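Fibronectin type III domain-containing protein (PDB 6P2K) probably hydrolyses beta-1,4-glucan backbones such as that of xyloglucan, through the family 74 glycoside hydrolase part, with its seven-bladed beta-propeller fold, held in this chain. Local coordinates at residues Gln381-Gly395 and Trp426-Arg439. Numbering follows the deposited sequence.
Sequences QTVNWYGTEWPTYKG and WDGGVSWSNMQHRR
Trp385, at the start of the type I' turn that joins strands 381-385 and 388-395, lies flat on the 3-10 segment 435-437. Its CG is anti to the backbone N (chi1 -163°), which swings the indole across that segment: Gln436 CA sits over the six-membered ring, 4.0 Å from its centroid, while Trp385 NE1 donates to Arg438 O (2.9 Å) in the ring plane. Tryptophan suits the place, offering both a broad face and an N-H at its edge; a leucine here would probably leave Arg438 O without this donor and strip the cover from Gln436. Beside it, Met435, bent at chi2 and chi3, lays CE over the five-membered ring of Trp390 in a CH-pi contact, 3.7 Å from Trp390 CE2; Met435 SD lies above the same face, 4.7 Å from the ring centroid, a Met-aromatic pair that a flexible thioether makes easily. The opposite face of Trp390 carries Thr388 CG2, and Trp390 NE1 donates to Trp385 O, bracing the turn end of the hairpin. Midway, Val383 CG2 touches both Trp426 CZ3 and Ser433 CB, and a water links Pro391 O to Ser433 OG. Further along, Thr392 OG1 donates to Ser431 OG (2.8 Å) and is also bonded to Thr379; small hydroxyls suit this buried spot. Tyr393 and Trp432 form an antiparallel hydrogen-bonded pair, N to O 2.8 Å both ways. The packing slackens at exposed Lys394 and Val430, where Lys394 CB meets Val430 CG1 at 4.1 Å and the lysine's extended chain leads away. Strand 388-395 pairs with the short, weakly bonded strand 431-432, which follows 421-425, consistent with the antiparallel blades of a GH74 beta-propeller.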
ATOM      1  N   GLN B 381     -17.592  14.212 -12.863  1.00 20.46           N
ATOM      2  CA  GLN B 381     -17.237  13.323 -11.765  1.00 24.64           C
ATOM      3  C   GLN B 381     -17.520  11.874 -12.145  1.00 23.67           C
ATOM      4  O   GLN B 381     -18.486  11.579 -12.852  1.00 24.27           O
ATOM      5  CB  GLN B 381     -18.027  13.671 -10.503  1.00 27.14           C
ATOM      6  CG  GLN B 381     -17.976  15.128 -10.087  1.00 28.12           C
ATOM      7  CD  GLN B 381     -19.187  15.523  -9.253  1.00 28.52           C
ATOM      8  OE1 GLN B 381     -19.884  16.490  -9.567  1.00 28.92           O
ATOM      9  NE2 GLN B 381     -19.448  14.764  -8.194  1.00 17.61           N
ATOM     10  N   THR B 382     -16.680  10.963 -11.656  1.00 21.82           N
ATOM     11  CA  THR B 382     -16.821   9.551 -11.978  1.00 20.95           C
ATOM     12  C   THR B 382     -16.905   8.709 -10.713  1.00 21.55           C
ATOM     13  O   THR B 382     -16.365   9.065  -9.661  1.00 21.18           O
ATOM     14  CB  THR B 382     -15.659   9.031 -12.838  1.00 23.48           C
ATOM     15  OG1 THR B 382     -14.425   9.573 -12.356  1.00 29.64           O
ATOM     16  CG2 THR B 382     -15.860   9.430 -14.291  1.00 21.38           C
ATOM     17  N   VAL B 383     -17.590   7.578 -10.848  1.00 19.10           N
ATOM     18  CA  VAL B 383     -17.703   6.559  -9.816  1.00 21.02           C
ATOM     19  C   VAL B 383     -17.139   5.270 -10.396  1.00 20.73           C
ATOM     20  O   VAL B 383     -17.633   4.777 -11.416  1.00 21.17           O
ATOM     21  CB  VAL B 383     -19.160   6.364  -9.367  1.00 19.18           C
ATOM     22  CG1 VAL B 383     -19.265   5.223  -8.357  1.00 20.30           C
ATOM     23  CG2 VAL B 383     -19.717   7.660  -8.797  1.00 17.55           C
ATOM     24  N   ASN B 384     -16.105   4.732  -9.757  1.00 19.43           N
ATOM     25  CA  ASN B 384     -15.514   3.472 -10.192  1.00 23.62           C
ATOM     26  C   ASN B 384     -16.338   2.321  -9.629  1.00 23.77           C
ATOM     27  O   ASN B 384     -16.480   2.196  -8.408  1.00 27.68           O
ATOM     28  CB  ASN B 384     -14.061   3.380  -9.728  1.00 31.47           C
ATOM     29  CG  ASN B 384     -13.257   2.356 -10.510  1.00 42.55           C
ATOM     30  OD1 ASN B 384     -13.803   1.388 -11.038  1.00 45.95           O
ATOM     31  ND2 ASN B 384     -11.948   2.568 -10.586  1.00 48.86           N
ATOM     32  N   TRP B 385     -16.888   1.486 -10.509  1.00 21.15           N
ATOM     33  CA  TRP B 385     -17.712   0.369 -10.061  1.00 21.98           C
ATOM     34  C   TRP B 385     -17.707  -0.732 -11.112  1.00 27.22           C
ATOM     35  O   TRP B 385     -18.019  -0.479 -12.282  1.00 22.95           O
ATOM     36  CB  TRP B 385     -19.149   0.818  -9.781  1.00 22.38           C
ATOM     37  CG  TRP B 385     -19.911  -0.158  -8.948  1.00 22.76           C
ATOM     38  CD1 TRP B 385     -20.976  -0.916  -9.336  1.00 22.09           C
ATOM     39  CD2 TRP B 385     -19.655  -0.496  -7.580  1.00 22.37           C
ATOM     40  NE1 TRP B 385     -21.404  -1.699  -8.293  1.00 24.34           N
ATOM     41  CE2 TRP B 385     -20.607  -1.461  -7.203  1.00 23.46           C
ATOM     42  CE3 TRP B 385     -18.711  -0.075  -6.639  1.00 22.58           C
ATOM     43  CZ2 TRP B 385     -20.645  -2.010  -5.923  1.00 22.50           C
ATOM     44  CZ3 TRP B 385     -18.750  -0.620  -5.370  1.00 22.54           C
ATOM     45  CH2 TRP B 385     -19.711  -1.577  -5.023  1.00 22.93           C
ATOM     46  N   TYR B 386     -17.359  -1.951 -10.687  1.00 30.63           N
ATOM     47  CA  TYR B 386     -17.422  -3.133 -11.548  1.00 37.64           C
ATOM     48  C   TYR B 386     -16.520  -2.976 -12.774  1.00 35.50           C
ATOM     49  O   TYR B 386     -16.907  -3.299 -13.898  1.00 37.67           O
ATOM     50  CB  TYR B 386     -18.868  -3.425 -11.959  1.00 48.69           C
ATOM     51  CG  TYR B 386     -19.156  -4.863 -12.336  1.00 62.39           C
ATOM     52  CD1 TYR B 386     -18.952  -5.898 -11.428  1.00 69.31           C
ATOM     53  CD2 TYR B 386     -19.650  -5.181 -13.596  1.00 65.75           C
ATOM     54  CE1 TYR B 386     -19.224  -7.213 -11.772  1.00 73.92           C
ATOM     55  CE2 TYR B 386     -19.924  -6.490 -13.949  1.00 70.05           C
ATOM     56  CZ  TYR B 386     -19.709  -7.502 -13.034  1.00 74.89           C
ATOM     57  OH  TYR B 386     -19.982  -8.805 -13.383  1.00 77.97           O
ATOM     58  N   GLY B 387     -15.309  -2.465 -12.555  1.00 33.69           N
ATOM     59  CA  GLY B 387     -14.345  -2.306 -13.627  1.00 37.23           C
ATOM     60  C   GLY B 387     -14.656  -1.223 -14.635  1.00 37.25           C
ATOM     61  O   GLY B 387     -14.052  -1.209 -15.712  1.00 39.35           O
ATOM     62  N   THR B 388     -15.577  -0.314 -14.325  1.00 32.25           N
ATOM     63  CA  THR B 388     -15.943   0.768 -15.225  1.00 30.42           C
ATOM     64  C   THR B 388     -16.114   2.038 -14.402  1.00 24.71           C
ATOM     65  O   THR B 388     -16.497   1.986 -13.229  1.00 23.31           O
ATOM     66  CB  THR B 388     -17.226   0.421 -16.012  1.00 32.74           C
ATOM     67  OG1 THR B 388     -16.924  -0.579 -16.994  1.00 37.74           O
ATOM     68  CG2 THR B 388     -17.809   1.638 -16.724  1.00 34.59           C
ATOM     69  N   GLU B 389     -15.791   3.179 -15.009  1.00 20.89           N
ATOM     70  CA  GLU B 389     -15.929   4.476 -14.358  1.00 23.99           C
ATOM     71  C   GLU B 389     -17.200   5.139 -14.875  1.00 22.21           C
ATOM     72  O   GLU B 389     -17.286   5.505 -16.051  1.00 28.18           O
ATOM     73  CB  GLU B 389     -14.694   5.342 -14.603  1.00 28.31           C
ATOM     74  CG  GLU B 389     -13.642   5.188 -13.510  1.00 39.91           C
ATOM     75  CD  GLU B 389     -12.230   5.485 -13.977  1.00 52.82           C
ATOM     76  OE1 GLU B 389     -11.411   5.929 -13.143  1.00 58.03           O
ATOM     77  OE2 GLU B 389     -11.934   5.273 -15.173  1.00 57.54           O
ATOM     78  N   TRP B 390     -18.189   5.282 -13.993  1.00 17.50           N
ATOM     79  CA  TRP B 390     -19.507   5.801 -14.337  1.00 20.15           C
ATOM     80  C   TRP B 390     -19.624   7.249 -13.907  1.00 23.45           C
ATOM     81  O   TRP B 390     -19.269   7.577 -12.765  1.00 22.65           O
ATOM     82  CB  TRP B 390     -20.602   4.983 -13.658  1.00 17.59           C
ATOM     83  CG  TRP B 390     -20.436   3.512 -13.838  1.00 22.57           C
ATOM     84  CD1 TRP B 390     -19.716   2.661 -13.047  1.00 23.02           C
ATOM     85  CD2 TRP B 390     -20.995   2.711 -14.884  1.00 21.66           C
ATOM     86  NE1 TRP B 390     -19.796   1.380 -13.537  1.00 25.60           N
ATOM     87  CE2 TRP B 390     -20.576   1.383 -14.663  1.00 22.77           C
ATOM     88  CE3 TRP B 390     -21.810   2.988 -15.985  1.00 23.04           C
ATOM     89  CZ2 TRP B 390     -20.944   0.336 -15.501  1.00 24.76           C
ATOM     90  CZ3 TRP B 390     -22.173   1.945 -16.821  1.00 24.96           C
ATOM     91  CH2 TRP B 390     -21.740   0.636 -16.574  1.00 25.57           C
ATOM     92  N   PRO B 391     -20.118   8.132 -14.766  1.00 19.99           N
ATOM     93  CA  PRO B 391     -20.328   9.518 -14.353  1.00 16.78           C
ATOM     94  C   PRO B 391     -21.435   9.614 -13.317  1.00 18.46           C
ATOM     95  O   PRO B 391     -22.290   8.733 -13.196  1.00 14.59           O
ATOM     96  CB  PRO B 391     -20.731  10.230 -15.652  1.00 21.58           C
ATOM     97  CG  PRO B 391     -20.523   9.225 -16.758  1.00 22.14           C
ATOM     98  CD  PRO B 391     -20.612   7.880 -16.129  1.00 19.80           C
ATOM     99  N   THR B 392     -21.400  10.699 -12.550  1.00 16.51           N
ATOM    100  CA  THR B 392     -22.590  11.089 -11.816  1.00 15.33           C
ATOM    101  C   THR B 392     -23.514  11.865 -12.750  1.00 16.81           C
ATOM    102  O   THR B 392     -23.089  12.397 -13.779  1.00 17.14           O
ATOM    103  CB  THR B 392     -22.236  11.930 -10.589  1.00 18.10           C
ATOM    104  OG1 THR B 392     -21.623  13.158 -11.008  1.00 20.02           O
ATOM    105  CG2 THR B 392     -21.280  11.170  -9.676  1.00 15.65           C
ATOM    106  N   TYR B 393     -24.793  11.920 -12.389  1.00 17.89           N
ATOM    107  CA  TYR B 393     -25.811  12.467 -13.278  1.00 16.03           C
ATOM    108  C   TYR B 393     -26.684  13.465 -12.536  1.00 19.61           C
ATOM    109  O   TYR B 393     -27.127  13.198 -11.413  1.00 20.07           O
ATOM    110  CB  TYR B 393     -26.679  11.350 -13.869  1.00 15.75           C
ATOM    111  CG  TYR B 393     -25.968  10.518 -14.910  1.00 17.85           C
ATOM    112  CD1 TYR B 393     -25.164   9.444 -14.543  1.00 16.45           C
ATOM    113  CD2 TYR B 393     -26.093  10.813 -16.260  1.00 15.83           C
ATOM    114  CE1 TYR B 393     -24.506   8.686 -15.497  1.00 12.72           C
ATOM    115  CE2 TYR B 393     -25.443  10.063 -17.218  1.00 15.46           C
ATOM    116  CZ  TYR B 393     -24.652   9.001 -16.834  1.00 16.29           C
ATOM    117  OH  TYR B 393     -24.007   8.254 -17.795  1.00 18.26           O
ATOM    118  N   LYS B 394     -26.939  14.606 -13.170  1.00 19.04           N
ATOM    119  CA  LYS B 394     -27.890  15.585 -12.666  1.00 21.55           C
ATOM    120  C   LYS B 394     -29.155  15.554 -13.517  1.00 16.16           C
ATOM    121  O   LYS B 394     -29.112  15.265 -14.716  1.00 17.70           O
ATOM    122  CB  LYS B 394     -27.287  16.994 -12.656  1.00 24.40           C
ATOM    123  CG  LYS B 394     -26.936  17.555 -14.023  1.00 28.11           C
ATOM    124  CD  LYS B 394     -26.305  18.930 -13.889  1.00 32.93           C
ATOM    125  CE  LYS B 394     -25.974  19.520 -15.244  1.00 42.22           C
ATOM    126  NZ  LYS B 394     -25.239  20.807 -15.105  1.00 50.54           N
ATOM    127  N   GLY B 395     -30.285  15.855 -12.883  1.00 18.44           N
ATOM    128  CA  GLY B 395     -31.559  15.744 -13.559  1.00 20.78           C
ATOM    129  C   GLY B 395     -31.746  16.776 -14.655  1.00 21.06           C
ATOM    130  O   GLY B 395     -31.127  17.841 -14.677  1.00 21.96           O
ATOM    131  N   TRP B 426     -22.110  13.637  -4.146  1.00 17.35           N
ATOM    132  CA  TRP B 426     -20.910  14.204  -3.546  1.00 18.35           C
ATOM    133  C   TRP B 426     -20.692  15.661  -3.934  1.00 20.34           C
ATOM    134  O   TRP B 426     -19.595  16.191  -3.715  1.00 20.20           O
ATOM    135  CB  TRP B 426     -19.684  13.364  -3.917  1.00 18.57           C
ATOM    136  CG  TRP B 426     -19.833  11.934  -3.507  1.00 18.10           C
ATOM    137  CD1 TRP B 426     -19.422  11.371  -2.337  1.00 17.90           C
ATOM    138  CD2 TRP B 426     -20.469  10.889  -4.255  1.00 15.06           C
ATOM    139  NE1 TRP B 426     -19.745  10.035  -2.314  1.00 17.37           N
ATOM    140  CE2 TRP B 426     -20.390   9.715  -3.481  1.00 16.43           C
ATOM    141  CE3 TRP B 426     -21.084  10.831  -5.508  1.00 13.04           C
ATOM    142  CZ2 TRP B 426     -20.906   8.493  -3.919  1.00 16.04           C
ATOM    143  CZ3 TRP B 426     -21.599   9.618  -5.942  1.00 17.61           C
ATOM    144  CH2 TRP B 426     -21.505   8.467  -5.149  1.00 17.65           C
ATOM    145  N   ASP B 427     -21.705  16.326  -4.494  1.00 19.88           N
ATOM    146  CA  ASP B 427     -21.643  17.751  -4.815  1.00 23.05           C
ATOM    147  C   ASP B 427     -22.857  18.485  -4.256  1.00 23.05           C
ATOM    148  O   ASP B 427     -23.382  19.420  -4.867  1.00 21.24           O
ATOM    149  CB  ASP B 427     -21.511  17.979  -6.323  1.00 24.18           C
ATOM    150  CG  ASP B 427     -22.619  17.310  -7.132  1.00 26.17           C
ATOM    151  OD1 ASP B 427     -23.676  16.955  -6.565  1.00 23.86           O
ATOM    152  OD2 ASP B 427     -22.421  17.136  -8.354  1.00 24.73           O
ATOM    153  N   GLY B 428     -23.324  18.066  -3.082  1.00 23.16           N
ATOM    154  CA  GLY B 428     -24.416  18.740  -2.414  1.00 19.97           C
ATOM    155  C   GLY B 428     -25.798  18.411  -2.925  1.00 21.31           C
ATOM    156  O   GLY B 428     -26.749  19.122  -2.585  1.00 21.05           O
ATOM    157  N   GLY B 429     -25.950  17.360  -3.725  1.00 18.18           N
ATOM    158  CA  GLY B 429     -27.247  16.978  -4.240  1.00 17.93           C
ATOM    159  C   GLY B 429     -27.537  17.399  -5.663  1.00 19.76           C
ATOM    160  O   GLY B 429     -28.671  17.222  -6.122  1.00 16.22           O
ATOM    161  N   VAL B 430     -26.553  17.954  -6.373  1.00 19.23           N
ATOM    162  CA  VAL B 430     -26.752  18.312  -7.774  1.00 19.19           C
ATOM    163  C   VAL B 430     -26.730  17.066  -8.652  1.00 19.51           C
ATOM    164  O   VAL B 430     -27.643  16.834  -9.453  1.00 18.31           O
ATOM    165  CB  VAL B 430     -25.695  19.337  -8.220  1.00 20.36           C
ATOM    166  CG1 VAL B 430     -25.675  19.462  -9.737  1.00 23.10           C
ATOM    167  CG2 VAL B 430     -25.963  20.690  -7.576  1.00 20.03           C
ATOM    168  N   SER B 431     -25.693  16.242  -8.513  1.00 21.16           N
ATOM    169  CA  SER B 431     -25.518  15.065  -9.351  1.00 19.44           C
ATOM    170  C   SER B 431     -25.375  13.830  -8.475  1.00 17.70           C
ATOM    171  O   SER B 431     -24.910  13.910  -7.336  1.00 18.53           O
ATOM    172  CB  SER B 431     -24.303  15.206 -10.266  1.00 16.59           C
ATOM    173  OG  SER B 431     -23.094  15.086  -9.535  1.00 18.04           O
ATOM    174  N   TRP B 432     -25.768  12.679  -9.025  1.00 14.08           N
ATOM    175  CA  TRP B 432     -25.952  11.475  -8.228  1.00 11.45           C
ATOM    176  C   TRP B 432     -25.446  10.238  -8.957  1.00 16.37           C
ATOM    177  O   TRP B 432     -25.262  10.229 -10.177  1.00 17.47           O
ATOM    178  CB  TRP B 432     -27.428  11.253  -7.878  1.00 15.66           C
ATOM    179  CG  TRP B 432     -28.081  12.430  -7.248  1.00 17.18           C
ATOM    180  CD1 TRP B 432     -28.500  13.574  -7.871  1.00 13.14           C
ATOM    181  CD2 TRP B 432     -28.394  12.586  -5.862  1.00 17.81           C
ATOM    182  NE1 TRP B 432     -29.050  14.434  -6.952  1.00 16.35           N
ATOM    183  CE2 TRP B 432     -29.002  13.850  -5.712  1.00 18.50           C
ATOM    184  CE3 TRP B 432     -28.219  11.781  -4.731  1.00 15.82           C
ATOM    185  CZ2 TRP B 432     -29.437  14.326  -4.479  1.00 15.40           C
ATOM    186  CZ3 TRP B 432     -28.651  12.259  -3.503  1.00 18.52           C
ATOM    187  CH2 TRP B 432     -29.252  13.518  -3.388  1.00 16.63           C
ATOM    188  N   SER B 433     -25.254   9.179  -8.173  1.00 16.67           N
ATOM    189  CA  SER B 433     -25.005   7.835  -8.667  1.00 17.22           C
ATOM    190  C   SER B 433     -25.638   6.855  -7.690  1.00 20.04           C
ATOM    191  O   SER B 433     -25.586   7.063  -6.476  1.00 20.38           O
ATOM    192  CB  SER B 433     -23.506   7.541  -8.808  1.00 17.74           C
ATOM    193  OG  SER B 433     -23.290   6.189  -9.185  1.00 18.08           O
ATOM    194  N   ASN B 434     -26.248   5.794  -8.219  1.00 20.71           N
ATOM    195  CA  ASN B 434     -26.736   4.709  -7.374  1.00 19.71           C
ATOM    196  C   ASN B 434     -26.092   3.378  -7.745  1.00 18.27           C
ATOM    197  O   ASN B 434     -26.603   2.318  -7.370  1.00 18.15           O
ATOM    198  CB  ASN B 434     -28.267   4.622  -7.424  1.00 15.81           C
ATOM    199  CG  ASN B 434     -28.796   3.940  -8.682  1.00 16.42           C
ATOM    200  OD1 ASN B 434     -28.154   3.932  -9.730  1.00 13.61           O
ATOM    201  ND2 ASN B 434     -29.981   3.355  -8.570  1.00 13.84           N
ATOM    202  N   MET B 435     -24.962   3.418  -8.461  1.00 19.56           N
ATOM    203  CA  MET B 435     -24.329   2.193  -8.939  1.00 18.95           C
ATOM    204  C   MET B 435     -23.866   1.302  -7.792  1.00 17.79           C
ATOM    205  O   MET B 435     -23.827   0.075  -7.942  1.00 18.04           O
ATOM    206  CB  MET B 435     -23.147   2.533  -9.850  1.00 17.70           C
ATOM    207  CG  MET B 435     -23.527   3.205 -11.166  1.00 19.58           C
ATOM    208  SD  MET B 435     -24.607   2.212 -12.224  1.00 20.44           S
ATOM    209  CE  MET B 435     -23.566   0.791 -12.549  1.00 20.93           C
ATOM    210  N   GLN B 436     -23.517   1.886  -6.642  1.00 14.19           N
ATOM    211  CA  GLN B 436     -23.002   1.085  -5.536  1.00 14.16           C
ATOM    212  C   GLN B 436     -24.065   0.214  -4.877  1.00 17.89           C
ATOM    213  O   GLN B 436     -23.708  -0.647  -4.065  1.00 18.11           O
ATOM    214  CB  GLN B 436     -22.335   1.984  -4.487  1.00 14.39           C
ATOM    215  CG  GLN B 436     -21.045   2.643  -4.980  1.00 19.01           C
ATOM    216  CD  GLN B 436     -20.164   3.178  -3.853  1.00 24.39           C
ATOM    217  OE1 GLN B 436     -20.488   3.054  -2.671  1.00 20.11           O
ATOM    218  NE2 GLN B 436     -19.036   3.778  -4.224  1.00 27.95           N
ATOM    219  N   HIS B 437     -25.348   0.392  -5.200  1.00 13.09           N
ATOM    220  CA  HIS B 437     -26.363  -0.509  -4.664  1.00 15.94           C
ATOM    221  C   HIS B 437     -26.388  -1.847  -5.391  1.00 17.52           C
ATOM    222  O   HIS B 437     -26.973  -2.808  -4.874  1.00 13.59           O
ATOM    223  CB  HIS B 437     -27.745   0.159  -4.700  1.00 15.60           C
ATOM    224  CG  HIS B 437     -28.575  -0.189  -5.899  1.00 19.32           C
ATOM    225  ND1 HIS B 437     -28.515   0.526  -7.079  1.00 21.08           N
ATOM    226  CD2 HIS B 437     -29.516  -1.146  -6.087  1.00 19.17           C
ATOM    227  CE1 HIS B 437     -29.369   0.012  -7.946  1.00 19.43           C
ATOM    228  NE2 HIS B 437     -29.988  -1.004  -7.371  1.00 20.54           N
ATOM    229  N   ARG B 438     -25.738  -1.939  -6.549  1.00 15.60           N
ATOM    230  CA  ARG B 438     -25.655  -3.182  -7.310  1.00 19.91           C
ATOM    231  C   ARG B 438     -24.403  -3.928  -6.863  1.00 22.53           C
ATOM    232  O   ARG B 438     -23.297  -3.656  -7.339  1.00 20.56           O
ATOM    233  CB  ARG B 438     -25.651  -2.884  -8.804  1.00 24.36           C
ATOM    234  CG  ARG B 438     -26.574  -1.729  -9.186  1.00 28.49           C
ATOM    235  CD  ARG B 438     -26.815  -1.643 -10.685  1.00 35.30           C
ATOM    236  NE  ARG B 438     -27.907  -2.511 -11.114  1.00 43.53           N
ATOM    237  CZ  ARG B 438     -29.147  -2.093 -11.353  1.00 41.70           C
ATOM    238  NH1 ARG B 438     -29.468  -0.814 -11.195  1.00 37.12           N
ATOM    239  NH2 ARG B 438     -30.067  -2.962 -11.741  1.00 43.79           N
ATOM    240  N   ARG B 439     -24.579  -4.873  -5.938  1.00 19.61           N
ATOM    241  CA  ARG B 439     -23.460  -5.522  -5.271  1.00 20.22           C
ATOM    242  C   ARG B 439     -22.898  -6.709  -6.045  1.00 21.54           C
ATOM    243  O   ARG B 439     -21.830  -7.212  -5.681  1.00 21.69           O
ATOM    244  CB  ARG B 439     -23.876  -5.986  -3.867  1.00 18.29           C
ATOM    245  CG  ARG B 439     -24.584  -4.924  -3.031  1.00 15.53           C
ATOM    246  CD  ARG B 439     -23.745  -3.655  -2.862  1.00 18.40           C
ATOM    247  NE  ARG B 439     -22.574  -3.852  -2.009  1.00 17.35           N
ATOM    248  CZ  ARG B 439     -21.705  -2.893  -1.703  1.00 19.91           C
ATOM    249  NH1 ARG B 439     -21.874  -1.663  -2.177  1.00 15.78           N
ATOM    250  NH2 ARG B 439     -20.667  -3.160  -0.921  1.00 20.39           N
TER
HETATM  251  O   HOH W   1     -23.689   6.621 -12.296  1.00 23.67           O